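Local structure of clavulanic acid biosynthesis oligopeptide binding protein 2 (Streptomyces clavuligerus, 2WOL) at residues 338-352 against 522-534. The protein probably binds peptides as an extracellular solute-binding protein of family 5, and belongs to the clavulanic acid biosynthetic pathway. Residues are numbered along the deposited sequence; the frame is centred on the assembly and turned at random. Where two conformers were deposited one is given.
Sequences RGGPVNGGDLTTALF and VLLPLVHDKTLHF
A short antiparallel strand pairing, D346-L347 against V527-H528, joins the edge strand 346-347 to the long strand 523-534 at its classic beta bulge, where L526 and V527 both face H305. D346 and H528 form the hydrogen-bonded pair: D346 N reaches H528 O, and H528 N reaches D346 O, both at 2.8 Å. Past the non-hydrogen-bonded pair L347-V527, T348 N donates to L526 O at 3.2 Å; the hydrogen bond is nearly straight (163°), yet the donor arrives from above the carbonyl plane of L526.

T348 and H528 make one of the main side-chain contacts. The CG2 of T348 lies over one face of the H528 imidazole, 4.0 Å from the ring centroid and 19° off the normal, a CH-pi contact. With OG1 anti to the backbone N (chi1 -175°), the hydroxyl donates to A350 O at 2.8 Å, which helps hold the methyl above the ring. Farther along, L351 straddles two residues, CD1 meeting L523 CD1 while CD2 rests 4.0 Å from P525 CG. At the other end, R338 lays CG against V527 CG2, 3.9 Å away. One water links G345 O and D346 OD2, with a weak bond from K530 NZ, whereas D346 OD1 is salt-bridged to R300.

Strand 303-309 pairs with 523-534 in the same sheet, helix 331-337 packs on L347, L526 and V527, and helix 503-520 covers L351 and P525, its E514 accepting the backbone N-H groups of L351 and F352.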
ATOM      1  N   ARG A 338     -14.670  10.183 -10.260  1.00 18.37           N
ATOM      2  CA  ARG A 338     -14.048   9.519  -9.114  1.00 19.44           C
ATOM      3  C   ARG A 338     -14.806   9.766  -7.795  1.00 19.39           C
ATOM      4  O   ARG A 338     -14.436   9.219  -6.752  1.00 19.92           O
ATOM      5  CB  ARG A 338     -12.574   9.959  -8.993  1.00 19.86           C
ATOM      6  CG  ARG A 338     -11.705   9.092  -8.083  1.00 21.92           C
ATOM      7  CD  ARG A 338     -11.544   7.683  -8.637  1.00 25.11           C
ATOM      8  NE  ARG A 338     -11.654   6.677  -7.584  1.00 28.18           N
ATOM      9  CZ  ARG A 338     -11.680   5.364  -7.793  1.00 29.71           C
ATOM     10  NH1 ARG A 338     -11.594   4.874  -9.026  1.00 30.52           N
ATOM     11  NH2 ARG A 338     -11.784   4.532  -6.763  1.00 31.03           N
ATOM     12  N   GLY A 339     -15.863  10.573  -7.842  1.00 19.33           N
ATOM     13  CA  GLY A 339     -16.671  10.850  -6.647  1.00 19.18           C
ATOM     14  C   GLY A 339     -16.940  12.320  -6.366  1.00 19.19           C
ATOM     15  O   GLY A 339     -17.641  12.656  -5.405  1.00 19.15           O
ATOM     16  N   GLY A 340     -16.375  13.196  -7.196  1.00 19.01           N
ATOM     17  CA  GLY A 340     -16.645  14.632  -7.111  1.00 19.10           C
ATOM     18  C   GLY A 340     -18.115  14.923  -7.384  1.00 19.13           C
ATOM     19  O   GLY A 340     -18.834  14.055  -7.897  1.00 19.27           O
ATOM     20  N   PRO A 341     -18.573  16.152  -7.083  1.00 19.10           N
ATOM     21  CA  PRO A 341     -17.796  17.329  -6.680  1.00 18.99           C
ATOM     22  C   PRO A 341     -17.252  17.367  -5.244  1.00 18.96           C
ATOM     23  O   PRO A 341     -16.338  18.151  -4.977  1.00 18.96           O
ATOM     24  CB  PRO A 341     -18.787  18.479  -6.888  1.00 18.92           C
ATOM     25  CG  PRO A 341     -20.114  17.866  -6.663  1.00 19.15           C
ATOM     26  CD  PRO A 341     -20.016  16.454  -7.170  1.00 19.15           C
ATOM     27  N   VAL A 342     -17.791  16.549  -4.335  1.00 18.73           N
ATOM     28  CA  VAL A 342     -17.413  16.660  -2.909  1.00 18.83           C
ATOM     29  C   VAL A 342     -16.659  15.466  -2.296  1.00 18.68           C
ATOM     30  O   VAL A 342     -16.046  15.601  -1.235  1.00 19.10           O
ATOM     31  CB  VAL A 342     -18.610  17.092  -1.990  1.00 18.89           C
ATOM     32  CG1 VAL A 342     -19.163  18.450  -2.419  1.00 18.96           C
ATOM     33  CG2 VAL A 342     -19.712  16.043  -1.963  1.00 19.27           C
ATOM     34  N   ASN A 343     -16.717  14.306  -2.950  1.00 18.29           N
ATOM     35  CA  ASN A 343     -16.049  13.106  -2.437  1.00 17.85           C
ATOM     36  C   ASN A 343     -15.178  12.400  -3.478  1.00 17.17           C
ATOM     37  O   ASN A 343     -15.178  11.168  -3.578  1.00 17.33           O
ATOM     38  CB  ASN A 343     -17.073  12.134  -1.832  1.00 18.12           C
ATOM     39  CG  ASN A 343     -17.613  12.609  -0.490  1.00 18.86           C
ATOM     40  OD1 ASN A 343     -18.814  12.843  -0.341  1.00 20.66           O
ATOM     41  ND2 ASN A 343     -16.726  12.758   0.491  1.00 19.17           N
ATOM     42  N   GLY A 344     -14.430  13.184  -4.248  1.00 16.43           N
ATOM     43  CA  GLY A 344     -13.603  12.631  -5.318  1.00 15.41           C
ATOM     44  C   GLY A 344     -12.114  12.737  -5.061  1.00 14.65           C
ATOM     45  O   GLY A 344     -11.330  12.895  -5.997  1.00 14.75           O
ATOM     46  N   GLY A 345     -11.721  12.656  -3.794  1.00 13.93           N
ATOM     47  CA  GLY A 345     -10.310  12.721  -3.437  1.00 13.10           C
ATOM     48  C   GLY A 345      -9.734  14.113  -3.600  1.00 12.57           C
ATOM     49  O   GLY A 345     -10.463  15.113  -3.576  1.00 12.93           O
ATOM     50  N   ASP A 346      -8.419  14.171  -3.776  1.00 11.74           N
ATOM     51  CA  ASP A 346      -7.693  15.426  -3.814  1.00 11.45           C
ATOM     52  C   ASP A 346      -7.005  15.589  -5.159  1.00 10.77           C
ATOM     53  O   ASP A 346      -6.129  14.797  -5.506  1.00 10.41           O
ATOM     54  CB  ASP A 346      -6.657  15.445  -2.698  1.00 11.90           C
ATOM     55  CG  ASP A 346      -6.459  16.815  -2.133  1.00 14.08           C
ATOM     56  OD1 ASP A 346      -5.747  17.631  -2.763  1.00 14.99           O
ATOM     57  OD2 ASP A 346      -7.026  17.072  -1.050  1.00 17.30           O
ATOM     58  N   LEU A 347      -7.404  16.609  -5.918  1.00  9.95           N
ATOM     59  CA  LEU A 347      -6.799  16.873  -7.223  1.00  9.49           C
ATOM     60  C   LEU A 347      -5.289  16.952  -7.104  1.00  9.23           C
ATOM     61  O   LEU A 347      -4.762  17.520  -6.149  1.00  9.20           O
ATOM     62  CB  LEU A 347      -7.318  18.184  -7.812  1.00  9.39           C
ATOM     63  CG  LEU A 347      -8.670  18.175  -8.513  1.00 10.09           C
ATOM     64  CD1 LEU A 347      -9.032  19.600  -8.898  1.00 11.29           C
ATOM     65  CD2 LEU A 347      -8.621  17.281  -9.746  1.00 11.04           C
ATOM     66  N   THR A 348      -4.597  16.370  -8.076  1.00  8.56           N
ATOM     67  CA  THR A 348      -3.148  16.452  -8.120  1.00  8.53           C
ATOM     68  C   THR A 348      -2.651  16.587  -9.554  1.00  8.46           C
ATOM     69  O   THR A 348      -3.230  16.001 -10.470  1.00  8.37           O
ATOM     70  CB  THR A 348      -2.480  15.242  -7.416  1.00  8.64           C
ATOM     71  OG1 THR A 348      -1.061  15.423  -7.394  1.00  9.00           O
ATOM     72  CG2 THR A 348      -2.808  13.934  -8.117  1.00  8.29           C
ATOM     73  N   THR A 349      -1.587  17.368  -9.732  1.00  8.81           N
ATOM     74  CA  THR A 349      -0.907  17.487 -11.023  1.00  9.18           C
ATOM     75  C   THR A 349       0.456  16.788 -11.002  1.00  9.27           C
ATOM     76  O   THR A 349       1.203  16.832 -11.981  1.00  9.55           O
ATOM     77  CB  THR A 349      -0.709  18.957 -11.428  1.00  9.11           C
ATOM     78  OG1 THR A 349       0.146  19.599 -10.477  1.00 10.12           O
ATOM     79  CG2 THR A 349      -2.047  19.689 -11.472  1.00  9.43           C
ATOM     80  N   ALA A 350       0.784  16.158  -9.878  1.00  9.10           N
ATOM     81  CA  ALA A 350       2.009  15.371  -9.757  1.00  9.38           C
ATOM     82  C   ALA A 350       1.738  14.027  -9.069  1.00  9.29           C
ATOM     83  O   ALA A 350       0.588  13.688  -8.785  1.00  9.31           O
ATOM     84  CB  ALA A 350       3.085  16.165  -9.027  1.00  9.73           C
ATOM     85  N   LEU A 351       2.804  13.277  -8.804  1.00  9.38           N
ATOM     86  CA  LEU A 351       2.676  11.874  -8.411  1.00  9.30           C
ATOM     87  C   LEU A 351       2.751  11.616  -6.904  1.00  9.23           C
ATOM     88  O   LEU A 351       1.875  10.955  -6.349  1.00  9.18           O
ATOM     89  CB  LEU A 351       3.704  11.015  -9.160  1.00  9.28           C
ATOM     90  CG  LEU A 351       3.737  11.183 -10.688  1.00  9.58           C
ATOM     91  CD1 LEU A 351       4.962  10.518 -11.283  1.00  9.93           C
ATOM     92  CD2 LEU A 351       2.474  10.639 -11.344  1.00  9.88           C
ATOM     93  N   PHE A 352       3.790  12.136  -6.249  1.00  9.40           N
ATOM     94  CA  PHE A 352       4.006  11.882  -4.818  1.00 10.00           C
ATOM     95  C   PHE A 352       2.847  12.360  -3.951  1.00 10.69           C
ATOM     96  O   PHE A 352       2.367  13.484  -4.123  1.00 10.71           O
ATOM     97  CB  PHE A 352       5.272  12.586  -4.312  1.00 10.03           C
ATOM     98  CG  PHE A 352       6.564  11.999  -4.818  1.00  9.90           C
ATOM     99  CD1 PHE A 352       7.551  12.832  -5.340  1.00 10.33           C
ATOM    100  CD2 PHE A 352       6.810  10.626  -4.752  1.00 10.03           C
ATOM    101  CE1 PHE A 352       8.759  12.311  -5.800  1.00 10.30           C
ATOM    102  CE2 PHE A 352       8.019  10.101  -5.211  1.00 10.82           C
ATOM    103  CZ  PHE A 352       8.989  10.947  -5.735  1.00  9.88           C
ATOM    104  N   VAL A 522       4.243  10.119 -19.581  1.00  6.69           N
ATOM    105  CA  VAL A 522       3.669   8.770 -19.622  1.00  6.80           C
ATOM    106  C   VAL A 522       2.621   8.516 -18.533  1.00  6.95           C
ATOM    107  O   VAL A 522       1.807   7.606 -18.664  1.00  7.20           O
ATOM    108  CB  VAL A 522       4.753   7.663 -19.589  1.00  6.63           C
ATOM    109  CG1 VAL A 522       5.542   7.643 -20.899  1.00  6.23           C
ATOM    110  CG2 VAL A 522       5.689   7.840 -18.398  1.00  7.24           C
ATOM    111  N   LEU A 523       2.639   9.328 -17.476  1.00  6.92           N
ATOM    112  CA  LEU A 523       1.653   9.211 -16.399  1.00  7.22           C
ATOM    113  C   LEU A 523       0.866  10.506 -16.251  1.00  7.26           C
ATOM    114  O   LEU A 523       1.456  11.577 -16.092  1.00  7.15           O
ATOM    115  CB  LEU A 523       2.327   8.856 -15.067  1.00  7.26           C
ATOM    116  CG  LEU A 523       3.163   7.569 -15.004  1.00  8.33           C
ATOM    117  CD1 LEU A 523       3.739   7.370 -13.611  1.00  9.81           C
ATOM    118  CD2 LEU A 523       2.346   6.354 -15.422  1.00  9.06           C
ATOM    119  N   LEU A 524      -0.458  10.387 -16.313  1.00  7.15           N
ATOM    120  CA  LEU A 524      -1.373  11.502 -16.094  1.00  7.62           C
ATOM    121  C   LEU A 524      -2.003  11.360 -14.708  1.00  7.31           C
ATOM    122  O   LEU A 524      -2.890  10.525 -14.511  1.00  6.91           O
ATOM    123  CB  LEU A 524      -2.457  11.534 -17.179  1.00  7.43           C
ATOM    124  CG  LEU A 524      -3.691  12.426 -16.985  1.00  7.85           C
ATOM    125  CD1 LEU A 524      -3.326  13.902 -16.780  1.00  7.98           C
ATOM    126  CD2 LEU A 524      -4.635  12.277 -18.167  1.00  8.52           C
ATOM    127  N   PRO A 525      -1.538  12.171 -13.741  1.00  7.43           N
ATOM    128  CA  PRO A 525      -2.079  12.128 -12.386  1.00  7.63           C
ATOM    129  C   PRO A 525      -3.485  12.704 -12.371  1.00  7.66           C
ATOM    130  O   PRO A 525      -3.738  13.722 -13.016  1.00  7.53           O
ATOM    131  CB  PRO A 525      -1.136  13.035 -11.582  1.00  8.17           C
ATOM    132  CG  PRO A 525      -0.053  13.455 -12.501  1.00  8.61           C
ATOM    133  CD  PRO A 525      -0.487  13.190 -13.894  1.00  7.45           C
ATOM    134  N   LEU A 526      -4.390  12.050 -11.649  1.00  7.83           N
ATOM    135  CA  LEU A 526      -5.762  12.546 -11.527  1.00  8.19           C
ATOM    136  C   LEU A 526      -6.039  13.069 -10.123  1.00  8.46           C
ATOM    137  O   LEU A 526      -6.160  14.280  -9.917  1.00  8.66           O
ATOM    138  CB  LEU A 526      -6.779  11.471 -11.928  1.00  8.42           C
ATOM    139  CG  LEU A 526      -6.647  10.909 -13.350  1.00  9.24           C
ATOM    140  CD1 LEU A 526      -7.695   9.841 -13.602  1.00 10.45           C
ATOM    141  CD2 LEU A 526      -6.756  12.015 -14.391  1.00 10.34           C
ATOM    142  N   VAL A 527      -6.133  12.154  -9.164  1.00  8.41           N
ATOM    143  CA  VAL A 527      -6.360  12.528  -7.769  1.00  8.62           C
ATOM    144  C   VAL A 527      -5.562  11.649  -6.827  1.00  8.57           C
ATOM    145  O   VAL A 527      -5.242  10.506  -7.163  1.00  8.71           O
ATOM    146  CB  VAL A 527      -7.870  12.446  -7.362  1.00  8.76           C
ATOM    147  CG1 VAL A 527      -8.721  13.430  -8.166  1.00  9.18           C
ATOM    148  CG2 VAL A 527      -8.413  11.018  -7.488  1.00  9.08           C
ATOM    149  N   HIS A 528      -5.230  12.197  -5.662  1.00  8.78           N
ATOM    150  CA  HIS A 528      -4.832  11.376  -4.527  1.00  9.29           C
ATOM    151  C   HIS A 528      -6.110  10.994  -3.795  1.00  9.71           C
ATOM    152  O   HIS A 528      -6.900  11.861  -3.387  1.00  9.69           O
ATOM    153  CB  HIS A 528      -3.874  12.118  -3.601  1.00  9.56           C
ATOM    154  CG  HIS A 528      -2.517  12.338  -4.188  1.00  9.45           C
ATOM    155  ND1 HIS A 528      -1.707  11.304  -4.608  1.00 10.98           N
ATOM    156  CD2 HIS A 528      -1.821  13.476  -4.415  1.00  9.62           C
ATOM    157  CE1 HIS A 528      -0.575  11.797  -5.076  1.00  8.71           C
ATOM    158  NE2 HIS A 528      -0.616  13.112  -4.964  1.00 11.58           N
ATOM    159  N   ASP A 529      -6.313   9.690  -3.651  1.00 10.25           N
ATOM    160  CA  ASP A 529      -7.556   9.152  -3.111  1.00 11.13           C
ATOM    161  C   ASP A 529      -7.771   9.528  -1.646  1.00 11.02           C
ATOM    162  O   ASP A 529      -6.818   9.692  -0.875  1.00 10.65           O
ATOM    163  CB  ASP A 529      -7.658   7.640  -3.336  0.50 11.40           C
ATOM    164  CG  ASP A 529      -8.028   7.289  -4.773  0.50 12.06           C
ATOM    165  OD1 ASP A 529      -8.957   7.921  -5.331  0.50 13.36           O
ATOM    166  OD2 ASP A 529      -7.394   6.381  -5.347  0.50 13.88           O
ATOM    167  N   LYS A 530      -9.041   9.702  -1.296  1.00 10.84           N
ATOM    168  CA  LYS A 530      -9.463   9.898   0.081  1.00 11.21           C
ATOM    169  C   LYS A 530     -10.557   8.890   0.388  1.00 11.00           C
ATOM    170  O   LYS A 530     -11.132   8.284  -0.517  1.00 11.38           O
ATOM    171  CB  LYS A 530      -9.956  11.328   0.303  1.00 11.28           C
ATOM    172  CG  LYS A 530      -8.829  12.357   0.294  1.00 12.39           C
ATOM    173  CD  LYS A 530      -9.328  13.789   0.415  1.00 12.43           C
ATOM    174  CE  LYS A 530      -9.855  14.098   1.812  1.00 15.94           C
ATOM    175  NZ  LYS A 530     -10.192  15.540   1.956  1.00 18.23           N
ATOM    176  N   THR A 531     -10.834   8.697   1.670  1.00 10.57           N
ATOM    177  CA  THR A 531     -11.820   7.710   2.075  1.00 10.50           C
ATOM    178  C   THR A 531     -12.562   8.211   3.307  1.00  9.96           C
ATOM    179  O   THR A 531     -12.094   9.128   3.980  1.00 10.27           O
ATOM    180  CB  THR A 531     -11.152   6.343   2.356  1.00 10.66           C
ATOM    181  OG1 THR A 531     -12.146   5.312   2.381  1.00 11.82           O
ATOM    182  CG2 THR A 531     -10.384   6.356   3.677  1.00 11.18           C
ATOM    183  N   LEU A 532     -13.718   7.619   3.586  1.00  9.37           N
ATOM    184  CA  LEU A 532     -14.479   7.958   4.784  1.00  9.12           C
ATOM    185  C   LEU A 532     -14.529   6.766   5.726  1.00  8.56           C
ATOM    186  O   LEU A 532     -15.144   5.754   5.406  1.00  8.84           O
ATOM    187  CB  LEU A 532     -15.901   8.393   4.416  1.00  9.52           C
ATOM    188  CG  LEU A 532     -16.059   9.762   3.750  1.00 11.01           C
ATOM    189  CD1 LEU A 532     -17.432   9.902   3.154  1.00 13.47           C
ATOM    190  CD2 LEU A 532     -15.797  10.891   4.727  1.00 11.55           C
ATOM    191  N   HIS A 533     -13.866   6.885   6.876  1.00  7.97           N
ATOM    192  CA  HIS A 533     -13.932   5.844   7.901  1.00  7.56           C
ATOM    193  C   HIS A 533     -14.903   6.253   8.995  1.00  7.76           C
ATOM    194  O   HIS A 533     -14.918   7.414   9.403  1.00  8.11           O
ATOM    195  CB  HIS A 533     -12.569   5.617   8.554  1.00  7.64           C
ATOM    196  CG  HIS A 533     -11.494   5.158   7.619  1.00  7.03           C
ATOM    197  ND1 HIS A 533     -11.652   4.101   6.745  1.00  7.49           N
ATOM    198  CD2 HIS A 533     -10.217   5.586   7.465  1.00  7.85           C
ATOM    199  CE1 HIS A 533     -10.527   3.916   6.076  1.00  7.99           C
ATOM    200  NE2 HIS A 533      -9.641   4.802   6.495  1.00  8.04           N
ATOM    201  N   PHE A 534     -15.687   5.289   9.480  1.00  7.75           N
ATOM    202  CA  PHE A 534     -16.628   5.511  10.582  1.00  8.04           C
ATOM    203  C   PHE A 534     -16.116   4.815  11.843  1.00  7.88           C
ATOM    204  O   PHE A 534     -15.747   3.645  11.807  1.00  8.34           O
ATOM    205  CB  PHE A 534     -18.021   4.984  10.206  1.00  8.22           C
ATOM    206  CG  PHE A 534     -19.101   5.347  11.192  1.00  8.72           C
ATOM    207  CD1 PHE A 534     -19.811   6.539  11.054  1.00  9.91           C
ATOM    208  CD2 PHE A 534     -19.417   4.497  12.254  1.00  8.91           C
ATOM    209  CE1 PHE A 534     -20.810   6.885  11.962  1.00  9.95           C
ATOM    210  CE2 PHE A 534     -20.427   4.840  13.173  1.00  9.20           C
ATOM    211  CZ  PHE A 534     -21.117   6.037  13.016  1.00  9.46           C
TER
HETATM  212  O   HOH W   1      -9.916  16.837  -1.107  1.00 23.01           O